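Local atomic coordinates of FACT-Spt16 (Cicer arietinum, PDB entry 5CE6), a protein that forms a subunit of the FACT histone chaperone complex and, through its aminopeptidase-like N-terminal domain, probably takes part in binding histones H3-H4. Residues A[53-58]-A[86-91]; A[154-159]-A[181-186]; A[348-353]-A[393-398]; A[375-380]-A[387-392]. All blocks are in the same frame, centred on the assembly; numbering follows the deposited sequence.

In the fold
Contacts 1 and 2 share one six-stranded mixed sheet in the N-terminal lobe, where strands 53-58 and 156-159 are neighbours, and Ala-53 O and Ala-55 N both bond to Gly-158. Contact 1 is buried within that sheet and largely apolar, whereas contact 2 joins one of its outermost strands, 183-186, and mixes apolar packing with polar and charged side chains. Contacts 3 and 4 belong to the M24-family part, their centres about 9 Å apart, and are linked by Asn-394 ND2, which reaches Asn-389 O and Gly-387 O. Contact 4 is buried beside an edge strand; contact 3, partly exposed, joins a helix start to irregular chain and adds a serine-aspartate side-chain bond to its backbone bonds.

Contact 1: residues A[53-58]-A[86-91]; sequences AIAVAC and IMVFTK
Ile-54 O is gripped from several directions by the strand beside it. Phe-89 N donates to Ile-54 O at 2.8 Å, Val-88 CA approaches this oxygen to 3.3 Å through its C-H, and Phe-89 CD1 brings the edge of the phenyl ring to 3.5 Å, with the oxygen lying near the ring plane. The ring gets there because CG stands anti to the carbonyl carbon (chi1 -57°), which lays the ring along the strand pair with its CD1 edge at Ile-54 O. Ile-54 N in turn donates to Phe-89 O, closing one hydrogen-bonded antiparallel pair. Val-56 and Met-87 form the other: Val-56 N to Met-87 O and Met-87 N to Val-56 O are both 2.8 Å and almost straight.

The side chains of these pairs lie on one face of the sheet. Val-56 and Met-87 run side by side, and the bend of the methionine at chi3 (59°) brings Met-87 CE to 4.0 Å from Val-56 CG2. Helices 26-42 and 69-78 pack here, with Phe-36 meeting Phe-89 edge-to-face. The other face carries the non-hydrogen-bonded pairs. Ala-55 CB meets Val-88 CG2 at 3.8 Å, and Ala-57 CB meets Ile-86 CG1 at 3.9 Å; Trp-173 of helix 168-179 rests on Ala-55, Ile-86 and Val-88. With helices on both faces, this antiparallel pair is an inner part of the lobe's mixed sheet, in a three-layer alpha/beta/alpha arrangement.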
loop_
_atom_site.group_PDB
_atom_site.type_symbol
_atom_site.label_atom_id
_atom_site.label_comp_id
_atom_site.label_asym_id
_atom_site.label_seq_id
_atom_site.Cartn_x
_atom_site.Cartn_y
_atom_site.Cartn_z
ATOM N N ALA A 53 -12.890 1.514 23.656
ATOM C CA ALA A 53 -13.554 0.826 22.558
ATOM C C ALA A 53 -13.021 1.355 21.230
ATOM O O ALA A 53 -12.545 2.489 21.168
ATOM C CB ALA A 53 -15.065 1.015 22.651
ATOM N N ILE A 54 -13.084 0.544 20.174
ATOM C CA ILE A 54 -12.595 0.961 18.859
ATOM C C ILE A 54 -13.643 0.683 17.791
ATOM O O ILE A 54 -14.161 -0.434 17.703
ATOM C CB ILE A 54 -11.289 0.222 18.483
ATOM C CG1 ILE A 54 -10.176 0.588 19.471
ATOM C CG2 ILE A 54 -10.869 0.540 17.042
ATOM C CD1 ILE A 54 -8.974 -0.319 19.396
ATOM N N ALA A 55 -13.962 1.703 16.997
ATOM C CA ALA A 55 -14.987 1.585 15.963
ATOM C C ALA A 55 -14.349 1.659 14.592
ATOM O O ALA A 55 -13.586 2.591 14.305
ATOM C CB ALA A 55 -16.031 2.696 16.110
ATOM N N VAL A 56 -14.650 0.680 13.741
ATOM C CA VAL A 56 -14.213 0.744 12.350
ATOM C C VAL A 56 -15.440 0.600 11.464
ATOM O O VAL A 56 -16.400 -0.085 11.830
ATOM C CB VAL A 56 -13.143 -0.326 11.990
ATOM C CG1 VAL A 56 -12.011 -0.322 13.011
ATOM C CG2 VAL A 56 -13.761 -1.713 11.887
ATOM N N ALA A 57 -15.421 1.258 10.311
ATOM C CA ALA A 57 -16.591 1.257 9.438
ATOM C C ALA A 57 -16.185 1.353 7.976
ATOM O O ALA A 57 -15.287 2.121 7.621
ATOM C CB ALA A 57 -17.533 2.394 9.810
ATOM N N CYS A 58 -16.836 0.555 7.138
ATOM C CA CYS A 58 -16.537 0.505 5.713
ATOM C C CYS A 58 -17.758 0.911 4.905
ATOM O O CYS A 58 -18.873 0.529 5.234
ATOM C CB CYS A 58 -16.105 -0.900 5.315
ATOM S SG CYS A 58 -14.560 -1.357 6.090
ATOM N N ILE A 86 -20.405 -1.673 10.137
ATOM C CA ILE A 86 -19.725 -1.037 11.261
ATOM C C ILE A 86 -19.363 -2.110 12.288
ATOM O O ILE A 86 -20.196 -2.943 12.635
ATOM C CB ILE A 86 -20.645 -0.015 11.931
ATOM C CG1 ILE A 86 -20.996 1.119 10.958
ATOM C CG2 ILE A 86 -20.018 0.527 13.203
ATOM C CD1 ILE A 86 -22.271 1.878 11.360
ATOM N N MET A 87 -18.126 -2.091 12.775
ATOM C CA MET A 87 -17.711 -3.048 13.796
ATOM C C MET A 87 -17.090 -2.302 14.966
ATOM O O MET A 87 -16.191 -1.478 14.774
ATOM C CB MET A 87 -16.716 -4.057 13.214
ATOM C CG MET A 87 -16.223 -5.093 14.192
ATOM S SD MET A 87 -15.469 -6.474 13.305
ATOM C CE MET A 87 -14.173 -5.643 12.400
ATOM N N VAL A 88 -17.573 -2.590 16.171
ATOM C CA VAL A 88 -17.085 -1.914 17.371
ATOM C C VAL A 88 -16.551 -2.907 18.402
ATOM O O VAL A 88 -17.279 -3.775 18.890
ATOM C CB VAL A 88 -18.177 -1.047 18.025
ATOM C CG1 VAL A 88 -17.660 -0.439 19.318
ATOM C CG2 VAL A 88 -18.620 0.055 17.071
ATOM N N PHE A 89 -15.275 -2.757 18.732
ATOM C CA PHE A 89 -14.629 -3.624 19.706
ATOM C C PHE A 89 -14.703 -2.999 21.078
ATOM O O PHE A 89 -14.397 -1.825 21.229
ATOM C CB PHE A 89 -13.161 -3.811 19.336
ATOM C CG PHE A 89 -12.954 -4.370 17.966
ATOM C CD1 PHE A 89 -12.802 -3.525 16.873
ATOM C CD2 PHE A 89 -12.908 -5.739 17.771
ATOM C CE1 PHE A 89 -12.613 -4.040 15.602
ATOM C CE2 PHE A 89 -12.720 -6.267 16.512
ATOM C CZ PHE A 89 -12.569 -5.420 15.421
ATOM N N THR A 90 -15.131 -3.775 22.072
ATOM C CA THR A 90 -15.048 -3.348 23.461
ATOM C C THR A 90 -14.266 -4.404 24.235
ATOM O O THR A 90 -13.854 -5.411 23.663
ATOM C CB THR A 90 -16.442 -3.133 24.115
ATOM O OG1 THR A 90 -17.044 -4.393 24.437
ATOM C CG2 THR A 90 -17.373 -2.346 23.209
ATOM N N LYS A 91 -14.068 -4.184 25.529
ATOM C CA LYS A 91 -13.318 -5.137 26.341
ATOM C C LYS A 91 -13.917 -6.549 26.300
ATOM O O LYS A 91 -13.186 -7.541 26.236
ATOM C CB LYS A 91 -13.219 -4.649 27.791
ATOM C CG LYS A 91 -12.224 -5.435 28.642
ATOM C CD LYS A 91 -11.702 -4.593 29.797
ATOM C CE LYS A 91 -10.195 -4.765 29.970
ATOM N NZ LYS A 91 -9.501 -3.462 30.205
#

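Contact 2: residues A[154-159]-A[181-186]; sequences SSTVGH and KFRLSD
A beta-alpha-beta crossover joins these segments: strand 156-159 leads through helix 168-179 to strand 183-186, and the two strands lie parallel, their axes 32° apart. Four backbone bonds alternate along the ladder, among them Val-157 N to Arg-183 O at 2.8 Å and Ser-185 N to Val-157 O at 3.0 Å. Just before the second strand, the Phe-182 ring spans two residues of the first. Phe-182 CD1 comes to 3.4 Å from Ser-155 CB and Phe-182 CD2 to 3.6 Å from Val-157 CG2, while Ile-140 and Ile-143 of helix 133-145 also touch the Phe-182 side chain. With an alanine here, Val-157 CG2 and Ser-155 CB would probably lose their aromatic cover, leaving a gap against helix 133-145.

His-159 closes the ladder with N bonded to Ser-185 O. Its CG sits between the backbone N and the carbonyl carbon (chi1 63°), which swings the ring across toward strand 183-186, His-159 CD2 lying 3.4 Å from Ser-185 O, near the ring plane. Thr-156 and Arg-183 point the same way from the opposite face of the sheet. Ser-185 OG, bonded to Gly-49 O, touches Thr-156 CG2, and this methyl sits 3.9 Å above the plane of the Arg-183 guanidinium, over its centre.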
loop_
_atom_site.group_PDB
_atom_site.type_symbol
_atom_site.label_atom_id
_atom_site.label_comp_id
_atom_site.label_asym_id
_atom_site.label_seq_id
_atom_site.Cartn_x
_atom_site.Cartn_y
_atom_site.Cartn_z
ATOM N N SER A 154 -15.805 7.772 32.122
ATOM C CA SER A 154 -16.081 8.226 30.763
ATOM C C SER A 154 -15.591 7.222 29.724
ATOM O O SER A 154 -14.850 6.295 30.048
ATOM C CB SER A 154 -15.457 9.602 30.520
ATOM O OG SER A 154 -14.407 9.866 31.435
ATOM N N SER A 155 -16.009 7.404 28.475
ATOM C CA SER A 155 -15.586 6.509 27.399
ATOM C C SER A 155 -14.732 7.204 26.345
ATOM O O SER A 155 -15.045 8.307 25.888
ATOM C CB SER A 155 -16.791 5.831 26.737
ATOM O OG SER A 155 -17.302 4.779 27.539
ATOM N N THR A 156 -13.643 6.547 25.967
ATOM C CA THR A 156 -12.847 6.994 24.839
ATOM C C THR A 156 -12.971 5.972 23.717
ATOM O O THR A 156 -12.585 4.813 23.875
ATOM C CB THR A 156 -11.368 7.196 25.218
ATOM O OG1 THR A 156 -11.262 8.258 26.178
ATOM C CG2 THR A 156 -10.545 7.544 23.991
ATOM N N VAL A 157 -13.530 6.404 22.592
ATOM C CA VAL A 157 -13.660 5.548 21.419
ATOM C C VAL A 157 -12.592 5.887 20.401
ATOM O O VAL A 157 -12.499 7.025 19.942
ATOM C CB VAL A 157 -15.047 5.686 20.768
ATOM C CG1 VAL A 157 -15.124 4.864 19.490
ATOM C CG2 VAL A 157 -16.110 5.238 21.734
ATOM N N GLY A 158 -11.782 4.896 20.047
ATOM C CA GLY A 158 -10.796 5.081 19.001
ATOM C C GLY A 158 -11.414 4.872 17.636
ATOM O O GLY A 158 -12.249 3.985 17.452
ATOM N N HIS A 159 -11.028 5.707 16.679
ATOM C CA HIS A 159 -11.431 5.501 15.295
ATOM C C HIS A 159 -10.295 5.911 14.378
ATOM O O HIS A 159 -9.327 6.525 14.822
ATOM C CB HIS A 159 -12.706 6.276 14.961
ATOM C CG HIS A 159 -12.563 7.760 15.068
ATOM N ND1 HIS A 159 -13.163 8.631 14.179
ATOM C CD2 HIS A 159 -11.902 8.537 15.959
ATOM C CE1 HIS A 159 -12.869 9.872 14.515
ATOM N NE2 HIS A 159 -12.101 9.844 15.593
ATOM N N LYS A 181 -21.345 11.577 24.100
ATOM C CA LYS A 181 -20.491 12.213 25.095
ATOM C C LYS A 181 -19.042 11.735 24.984
ATOM O O LYS A 181 -18.153 12.278 25.643
ATOM C CB LYS A 181 -21.020 11.935 26.504
ATOM N N PHE A 182 -18.812 10.729 24.141
ATOM C CA PHE A 182 -17.520 10.048 24.077
ATOM C C PHE A 182 -16.367 10.934 23.638
ATOM O O PHE A 182 -16.509 11.784 22.755
ATOM C CB PHE A 182 -17.573 8.852 23.119
ATOM C CG PHE A 182 -18.598 7.822 23.479
ATOM C CD1 PHE A 182 -18.994 7.637 24.795
ATOM C CD2 PHE A 182 -19.164 7.027 22.493
ATOM C CE1 PHE A 182 -19.946 6.682 25.123
ATOM C CE2 PHE A 182 -20.113 6.069 22.810
ATOM C CZ PHE A 182 -20.507 5.897 24.126
ATOM N N ARG A 183 -15.214 10.709 24.252
ATOM C CA ARG A 183 -13.973 11.268 23.748
ATOM C C ARG A 183 -13.563 10.410 22.555
ATOM O O ARG A 183 -13.618 9.184 22.631
ATOM C CB ARG A 183 -12.904 11.213 24.837
ATOM C CG ARG A 183 -11.992 12.425 24.875
ATOM C CD ARG A 183 -10.560 12.051 24.522
ATOM N NE ARG A 183 -9.939 11.217 25.550
ATOM C CZ ARG A 183 -8.708 10.720 25.470
ATOM N NH1 ARG A 183 -7.959 10.966 24.403
ATOM N NH2 ARG A 183 -8.228 9.973 26.455
ATOM N N LEU A 184 -13.169 11.043 21.451
ATOM C CA LEU A 184 -12.767 10.313 20.249
ATOM C C LEU A 184 -11.259 10.431 19.991
ATOM O O LEU A 184 -10.721 11.537 19.927
ATOM C CB LEU A 184 -13.553 10.809 19.030
ATOM C CG LEU A 184 -15.084 10.763 19.071
ATOM C CD1 LEU A 184 -15.678 11.210 17.748
ATOM C CD2 LEU A 184 -15.592 9.377 19.433
ATOM N N SER A 185 -10.586 9.292 19.836
ATOM C CA SER A 185 -9.137 9.266 19.601
ATOM C C SER A 185 -8.775 8.620 18.269
ATOM O O SER A 185 -9.334 7.590 17.896
ATOM C CB SER A 185 -8.429 8.502 20.723
ATOM O OG SER A 185 -8.569 9.166 21.962
ATOM N N ASP A 186 -7.826 9.220 17.555
ATOM C CA ASP A 186 -7.312 8.619 16.333
ATOM C C ASP A 186 -6.474 7.414 16.735
ATOM O O ASP A 186 -5.607 7.516 17.605
ATOM C CB ASP A 186 -6.464 9.630 15.550
ATOM C CG ASP A 186 -6.000 9.102 14.200
ATOM O OD1 ASP A 186 -6.475 8.035 13.761
ATOM O OD2 ASP A 186 -5.161 9.770 13.561
#

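Contact 3: residues A[348-353]-A[393-398]; sequences KLSAAY and KNDQIV
Leu-349 N, at the start of helix 349-363, donates to Gln-396 O at 2.9 Å, the donor lying almost in line with the C=O bond. One residue on, Ser-350 N reaches Asn-394 O through a weak, bent bond (122° at the hydrogen). Backbone N-H groups of the first turn, just after the N-cap residue Lys-348, are thus met by carbonyls of the irregular chain. Ser-350 OG, set between its backbone N and carbonyl carbon (chi1 55°), donates to Asp-395 OD1 at 2.8 Å, using the carboxylate's anti lone pair. An alanine in its place would probably leave Asp-395 OD1 without this donor and the carboxylate freer to turn.

Asn-394 has both ends of its amide engaged. Asn-394 OD1 accepts from Gln-396 N at 3.1 Å in an Asx turn, the donor lying above the carbonyl plane, while ND2 bonds to Asn-389 O and Gly-387 O. Lys-348 NZ stays 5.7 Å from Asp-395 OD1, too far for a salt bridge; Lys-348 CG instead meets Ile-397 CD1 at 3.6 Å. Leu-349 CD1 packs on Val-398 CG2, also at 3.6 Å. Helix 349-363 begins against the chain leading from strand 376-378 to strand 403-414, with Leu-343, just after helix 323-342, touching Val-398 and Ala-352.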
loop_
_atom_site.group_PDB
_atom_site.type_symbol
_atom_site.label_atom_id
_atom_site.label_comp_id
_atom_site.label_asym_id
_atom_site.label_seq_id
_atom_site.Cartn_x
_atom_site.Cartn_y
_atom_site.Cartn_z
ATOM N N LYS A 348 16.839 3.109 12.039
ATOM C CA LYS A 348 15.714 4.033 11.857
ATOM C C LYS A 348 15.370 4.199 10.380
ATOM O O LYS A 348 16.264 4.226 9.541
ATOM C CB LYS A 348 16.069 5.405 12.435
ATOM C CG LYS A 348 16.215 5.430 13.948
ATOM C CD LYS A 348 16.677 6.788 14.449
ATOM C CE LYS A 348 16.255 7.012 15.896
ATOM N NZ LYS A 348 16.581 5.844 16.763
ATOM N N LEU A 349 14.084 4.323 10.057
ATOM C CA LEU A 349 13.684 4.579 8.671
ATOM C C LEU A 349 14.344 5.860 8.172
ATOM O O LEU A 349 14.735 5.954 7.012
ATOM C CB LEU A 349 12.162 4.663 8.530
ATOM C CG LEU A 349 11.362 3.379 8.261
ATOM C CD1 LEU A 349 11.589 2.335 9.325
ATOM C CD2 LEU A 349 9.878 3.699 8.154
ATOM N N SER A 350 14.488 6.840 9.061
ATOM C CA SER A 350 15.125 8.106 8.699
ATOM C C SER A 350 16.583 7.928 8.299
ATOM O O SER A 350 17.085 8.622 7.418
ATOM C CB SER A 350 15.007 9.120 9.841
ATOM O OG SER A 350 15.527 8.592 11.050
ATOM N N ALA A 351 17.278 6.998 8.945
ATOM C CA ALA A 351 18.665 6.754 8.582
ATOM C C ALA A 351 18.735 6.173 7.167
ATOM O O ALA A 351 19.670 6.458 6.404
ATOM C CB ALA A 351 19.319 5.813 9.586
ATOM N N ALA A 352 17.748 5.349 6.833
ATOM C CA ALA A 352 17.666 4.738 5.513
ATOM C C ALA A 352 17.416 5.792 4.443
ATOM O O ALA A 352 18.033 5.763 3.378
ATOM C CB ALA A 352 16.584 3.661 5.482
ATOM N N TYR A 353 16.505 6.722 4.720
ATOM C CA TYR A 353 16.282 7.825 3.793
ATOM C C TYR A 353 17.545 8.683 3.643
ATOM O O TYR A 353 17.963 9.006 2.526
ATOM C CB TYR A 353 15.074 8.686 4.208
ATOM C CG TYR A 353 14.881 9.847 3.249
ATOM C CD1 TYR A 353 14.236 9.664 2.031
ATOM C CD2 TYR A 353 15.391 11.097 3.542
ATOM C CE1 TYR A 353 14.081 10.722 1.131
ATOM C CE2 TYR A 353 15.251 12.153 2.656
ATOM C CZ TYR A 353 14.599 11.961 1.454
ATOM O OH TYR A 353 14.472 13.031 0.580
ATOM N N LYS A 393 12.017 12.373 8.625
ATOM C CA LYS A 393 11.376 12.679 9.898
ATOM C C LYS A 393 10.851 11.434 10.616
ATOM O O LYS A 393 10.351 11.527 11.738
ATOM C CB LYS A 393 10.243 13.690 9.703
ATOM N N ASN A 394 10.969 10.274 9.977
ATOM C CA ASN A 394 10.455 9.040 10.573
ATOM C C ASN A 394 11.531 8.249 11.316
ATOM O O ASN A 394 12.377 7.599 10.702
ATOM C CB ASN A 394 9.811 8.150 9.516
ATOM C CG ASN A 394 8.867 7.128 10.120
ATOM O OD1 ASN A 394 8.902 6.871 11.324
ATOM N ND2 ASN A 394 8.024 6.541 9.290
ATOM N N ASP A 395 11.482 8.290 12.639
ATOM C CA ASP A 395 12.495 7.621 13.440
ATOM C C ASP A 395 12.027 6.247 13.909
ATOM O O ASP A 395 12.596 5.671 14.840
ATOM C CB ASP A 395 12.902 8.502 14.622
ATOM C CG ASP A 395 13.497 9.832 14.177
ATOM O OD1 ASP A 395 14.360 9.826 13.269
ATOM O OD2 ASP A 395 13.093 10.883 14.726
ATOM N N GLN A 396 10.992 5.725 13.258
ATOM C CA GLN A 396 10.510 4.378 13.538
ATOM C C GLN A 396 11.638 3.390 13.272
ATOM O O GLN A 396 12.429 3.587 12.345
ATOM C CB GLN A 396 9.319 4.047 12.641
ATOM C CG GLN A 396 8.631 2.727 12.953
ATOM C CD GLN A 396 7.808 2.785 14.224
ATOM O OE1 GLN A 396 6.583 2.871 14.177
ATOM N NE2 GLN A 396 8.479 2.738 15.368
ATOM N N ILE A 397 11.711 2.333 14.078
ATOM C CA ILE A 397 12.787 1.351 13.962
ATOM C C ILE A 397 12.369 0.159 13.097
ATOM O O ILE A 397 11.291 -0.398 13.279
ATOM C CB ILE A 397 13.207 0.847 15.351
ATOM C CG1 ILE A 397 13.766 2.003 16.176
ATOM C CG2 ILE A 397 14.238 -0.257 15.229
ATOM C CD1 ILE A 397 15.093 2.504 15.683
ATOM N N VAL A 398 13.226 -0.214 12.149
ATOM C CA VAL A 398 12.963 -1.356 11.278
ATOM C C VAL A 398 12.905 -2.619 12.125
ATOM O O VAL A 398 13.748 -2.821 13.004
ATOM C CB VAL A 398 14.067 -1.498 10.210
ATOM C CG1 VAL A 398 13.862 -2.756 9.378
ATOM C CG2 VAL A 398 14.095 -0.271 9.307
#

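Contact 4: residues A[375-380]-A[387-392]; sequences AGTGIG and GLNINA
The side-chain amide of Asn-389 turns one face onto segment 375-380. Gly-376 O lies beneath its CG and OD1, 3.8 Å from Asn-389 CG, and Thr-377 CG2 lies under the nitrogen end on that same face, 3.9 Å from Asn-389 ND2. Asn-389 CG is anti to the backbone N (chi1 -167°), which lays the amide across these two residues. Its OD1 bonds to Ser-374 OG and takes a weak bond from Asn-391 ND2. Ser-374 OG also accepts from Gly-376 N, so one hydroxyl ties the amide to the strand's backbone.

Gly-376 O is further used by Ile-390 N, which donates at 2.8 Å from above the carbonyl plane, while Ala-375 N gives Ile-390 O a nearly straight bond of 2.8 Å. The positive phi of Gly-376 (127°) is one at which a CB would press against the carbonyl O of Ala-375. Strand 376-378 is the edge strand of an antiparallel sheet in the M24 pita-bread fold; its other side is bonded to strand 403-414, and the returning chain 387-392 lies along this one.

Apolar groups pack beside the backbone bonds. Ala-375 CB meets Ile-390 CG2 at 3.8 Å, and Tyr-353 and Val-339 touch both residues. Gly-378 N reaches Leu-388 O weakly at 3.1 Å. Leu-388 CB rests 3.6 Å from Gly-378 N, and Leu-388 CD1 comes within 4.1 Å of Gly-378 CA, on the side where a CB would point.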
loop_
_atom_site.group_PDB
_atom_site.type_symbol
_atom_site.label_atom_id
_atom_site.label_comp_id
_atom_site.label_asym_id
_atom_site.label_seq_id
_atom_site.Cartn_x
_atom_site.Cartn_y
_atom_site.Cartn_z
ATOM N N ALA A 375 11.366 7.916 0.358
ATOM C CA ALA A 375 11.953 6.790 -0.364
ATOM C C ALA A 375 11.000 5.587 -0.344
ATOM O O ALA A 375 11.393 4.466 -0.664
ATOM C CB ALA A 375 13.313 6.406 0.238
ATOM N N GLY A 376 9.747 5.826 0.025
ATOM C CA GLY A 376 8.750 4.775 -0.032
ATOM C C GLY A 376 8.009 4.583 1.276
ATOM O O GLY A 376 8.091 5.425 2.172
ATOM N N THR A 377 7.267 3.480 1.373
ATOM C CA THR A 377 6.437 3.212 2.555
ATOM C C THR A 377 6.387 1.728 2.854
ATOM O O THR A 377 6.761 0.899 2.029
ATOM C CB THR A 377 4.969 3.661 2.368
ATOM O OG1 THR A 377 4.321 2.827 1.400
ATOM C CG2 THR A 377 4.877 5.111 1.931
ATOM N N GLY A 378 5.856 1.382 4.023
ATOM C CA GLY A 378 5.462 0.005 4.238
ATOM C C GLY A 378 4.379 -0.380 3.249
ATOM O O GLY A 378 3.687 0.475 2.700
ATOM N N ILE A 379 4.229 -1.677 3.026
ATOM C CA ILE A 379 3.248 -2.176 2.076
ATOM C C ILE A 379 2.736 -3.526 2.563
ATOM O O ILE A 379 3.490 -4.314 3.141
ATOM C CB ILE A 379 3.863 -2.260 0.646
ATOM C CG1 ILE A 379 2.820 -2.701 -0.387
ATOM C CG2 ILE A 379 5.088 -3.181 0.619
ATOM C CD1 ILE A 379 3.261 -2.336 -1.841
ATOM N N GLY A 380 1.446 -3.773 2.368
ATOM C CA GLY A 380 0.840 -5.040 2.768
ATOM C C GLY A 380 -0.556 -5.112 2.185
ATOM O O GLY A 380 -0.752 -4.932 0.979
ATOM N N GLY A 387 2.286 5.068 8.236
ATOM C CA GLY A 387 3.102 5.102 9.442
ATOM C C GLY A 387 4.531 4.614 9.243
ATOM O O GLY A 387 5.398 4.792 10.109
ATOM N N LEU A 388 4.792 4.000 8.094
ATOM C CA LEU A 388 6.129 3.512 7.782
ATOM C C LEU A 388 6.696 4.216 6.556
ATOM O O LEU A 388 7.321 3.584 5.709
ATOM C CB LEU A 388 6.113 2.002 7.538
ATOM C CG LEU A 388 5.886 1.100 8.750
ATOM C CD1 LEU A 388 5.946 -0.359 8.321
ATOM C CD2 LEU A 388 6.939 1.377 9.810
ATOM N N ASN A 389 6.468 5.521 6.453
ATOM C CA ASN A 389 7.050 6.291 5.360
ATOM C C ASN A 389 8.553 6.455 5.553
ATOM O O ASN A 389 9.011 6.931 6.596
ATOM C CB ASN A 389 6.340 7.649 5.260
ATOM C CG ASN A 389 6.652 8.385 3.974
ATOM O OD1 ASN A 389 7.815 8.630 3.653
ATOM N ND2 ASN A 389 5.608 8.761 3.235
ATOM N N ILE A 390 9.330 6.029 4.563
ATOM C CA ILE A 390 10.778 6.159 4.643
ATOM C C ILE A 390 11.140 7.591 4.291
ATOM O O ILE A 390 11.325 7.931 3.118
ATOM C CB ILE A 390 11.498 5.179 3.681
ATOM C CG1 ILE A 390 10.991 3.753 3.905
ATOM C CG2 ILE A 390 13.019 5.230 3.892
ATOM C CD1 ILE A 390 11.328 2.811 2.763
ATOM N N ASN A 391 11.216 8.439 5.313
ATOM C CA ASN A 391 11.598 9.833 5.112
ATOM C C ASN A 391 12.451 10.334 6.273
ATOM O O ASN A 391 12.607 9.637 7.269
ATOM C CB ASN A 391 10.361 10.720 4.870
ATOM C CG ASN A 391 9.440 10.817 6.084
ATOM O OD1 ASN A 391 9.849 11.235 7.163
ATOM N ND2 ASN A 391 8.175 10.471 5.891
ATOM N N ALA A 392 12.998 11.540 6.142
ATOM C CA ALA A 392 13.929 12.091 7.130
ATOM C C ALA A 392 13.341 12.332 8.522
ATOM O O ALA A 392 14.087 12.480 9.493
ATOM C CB ALA A 392 14.560 13.376 6.595
#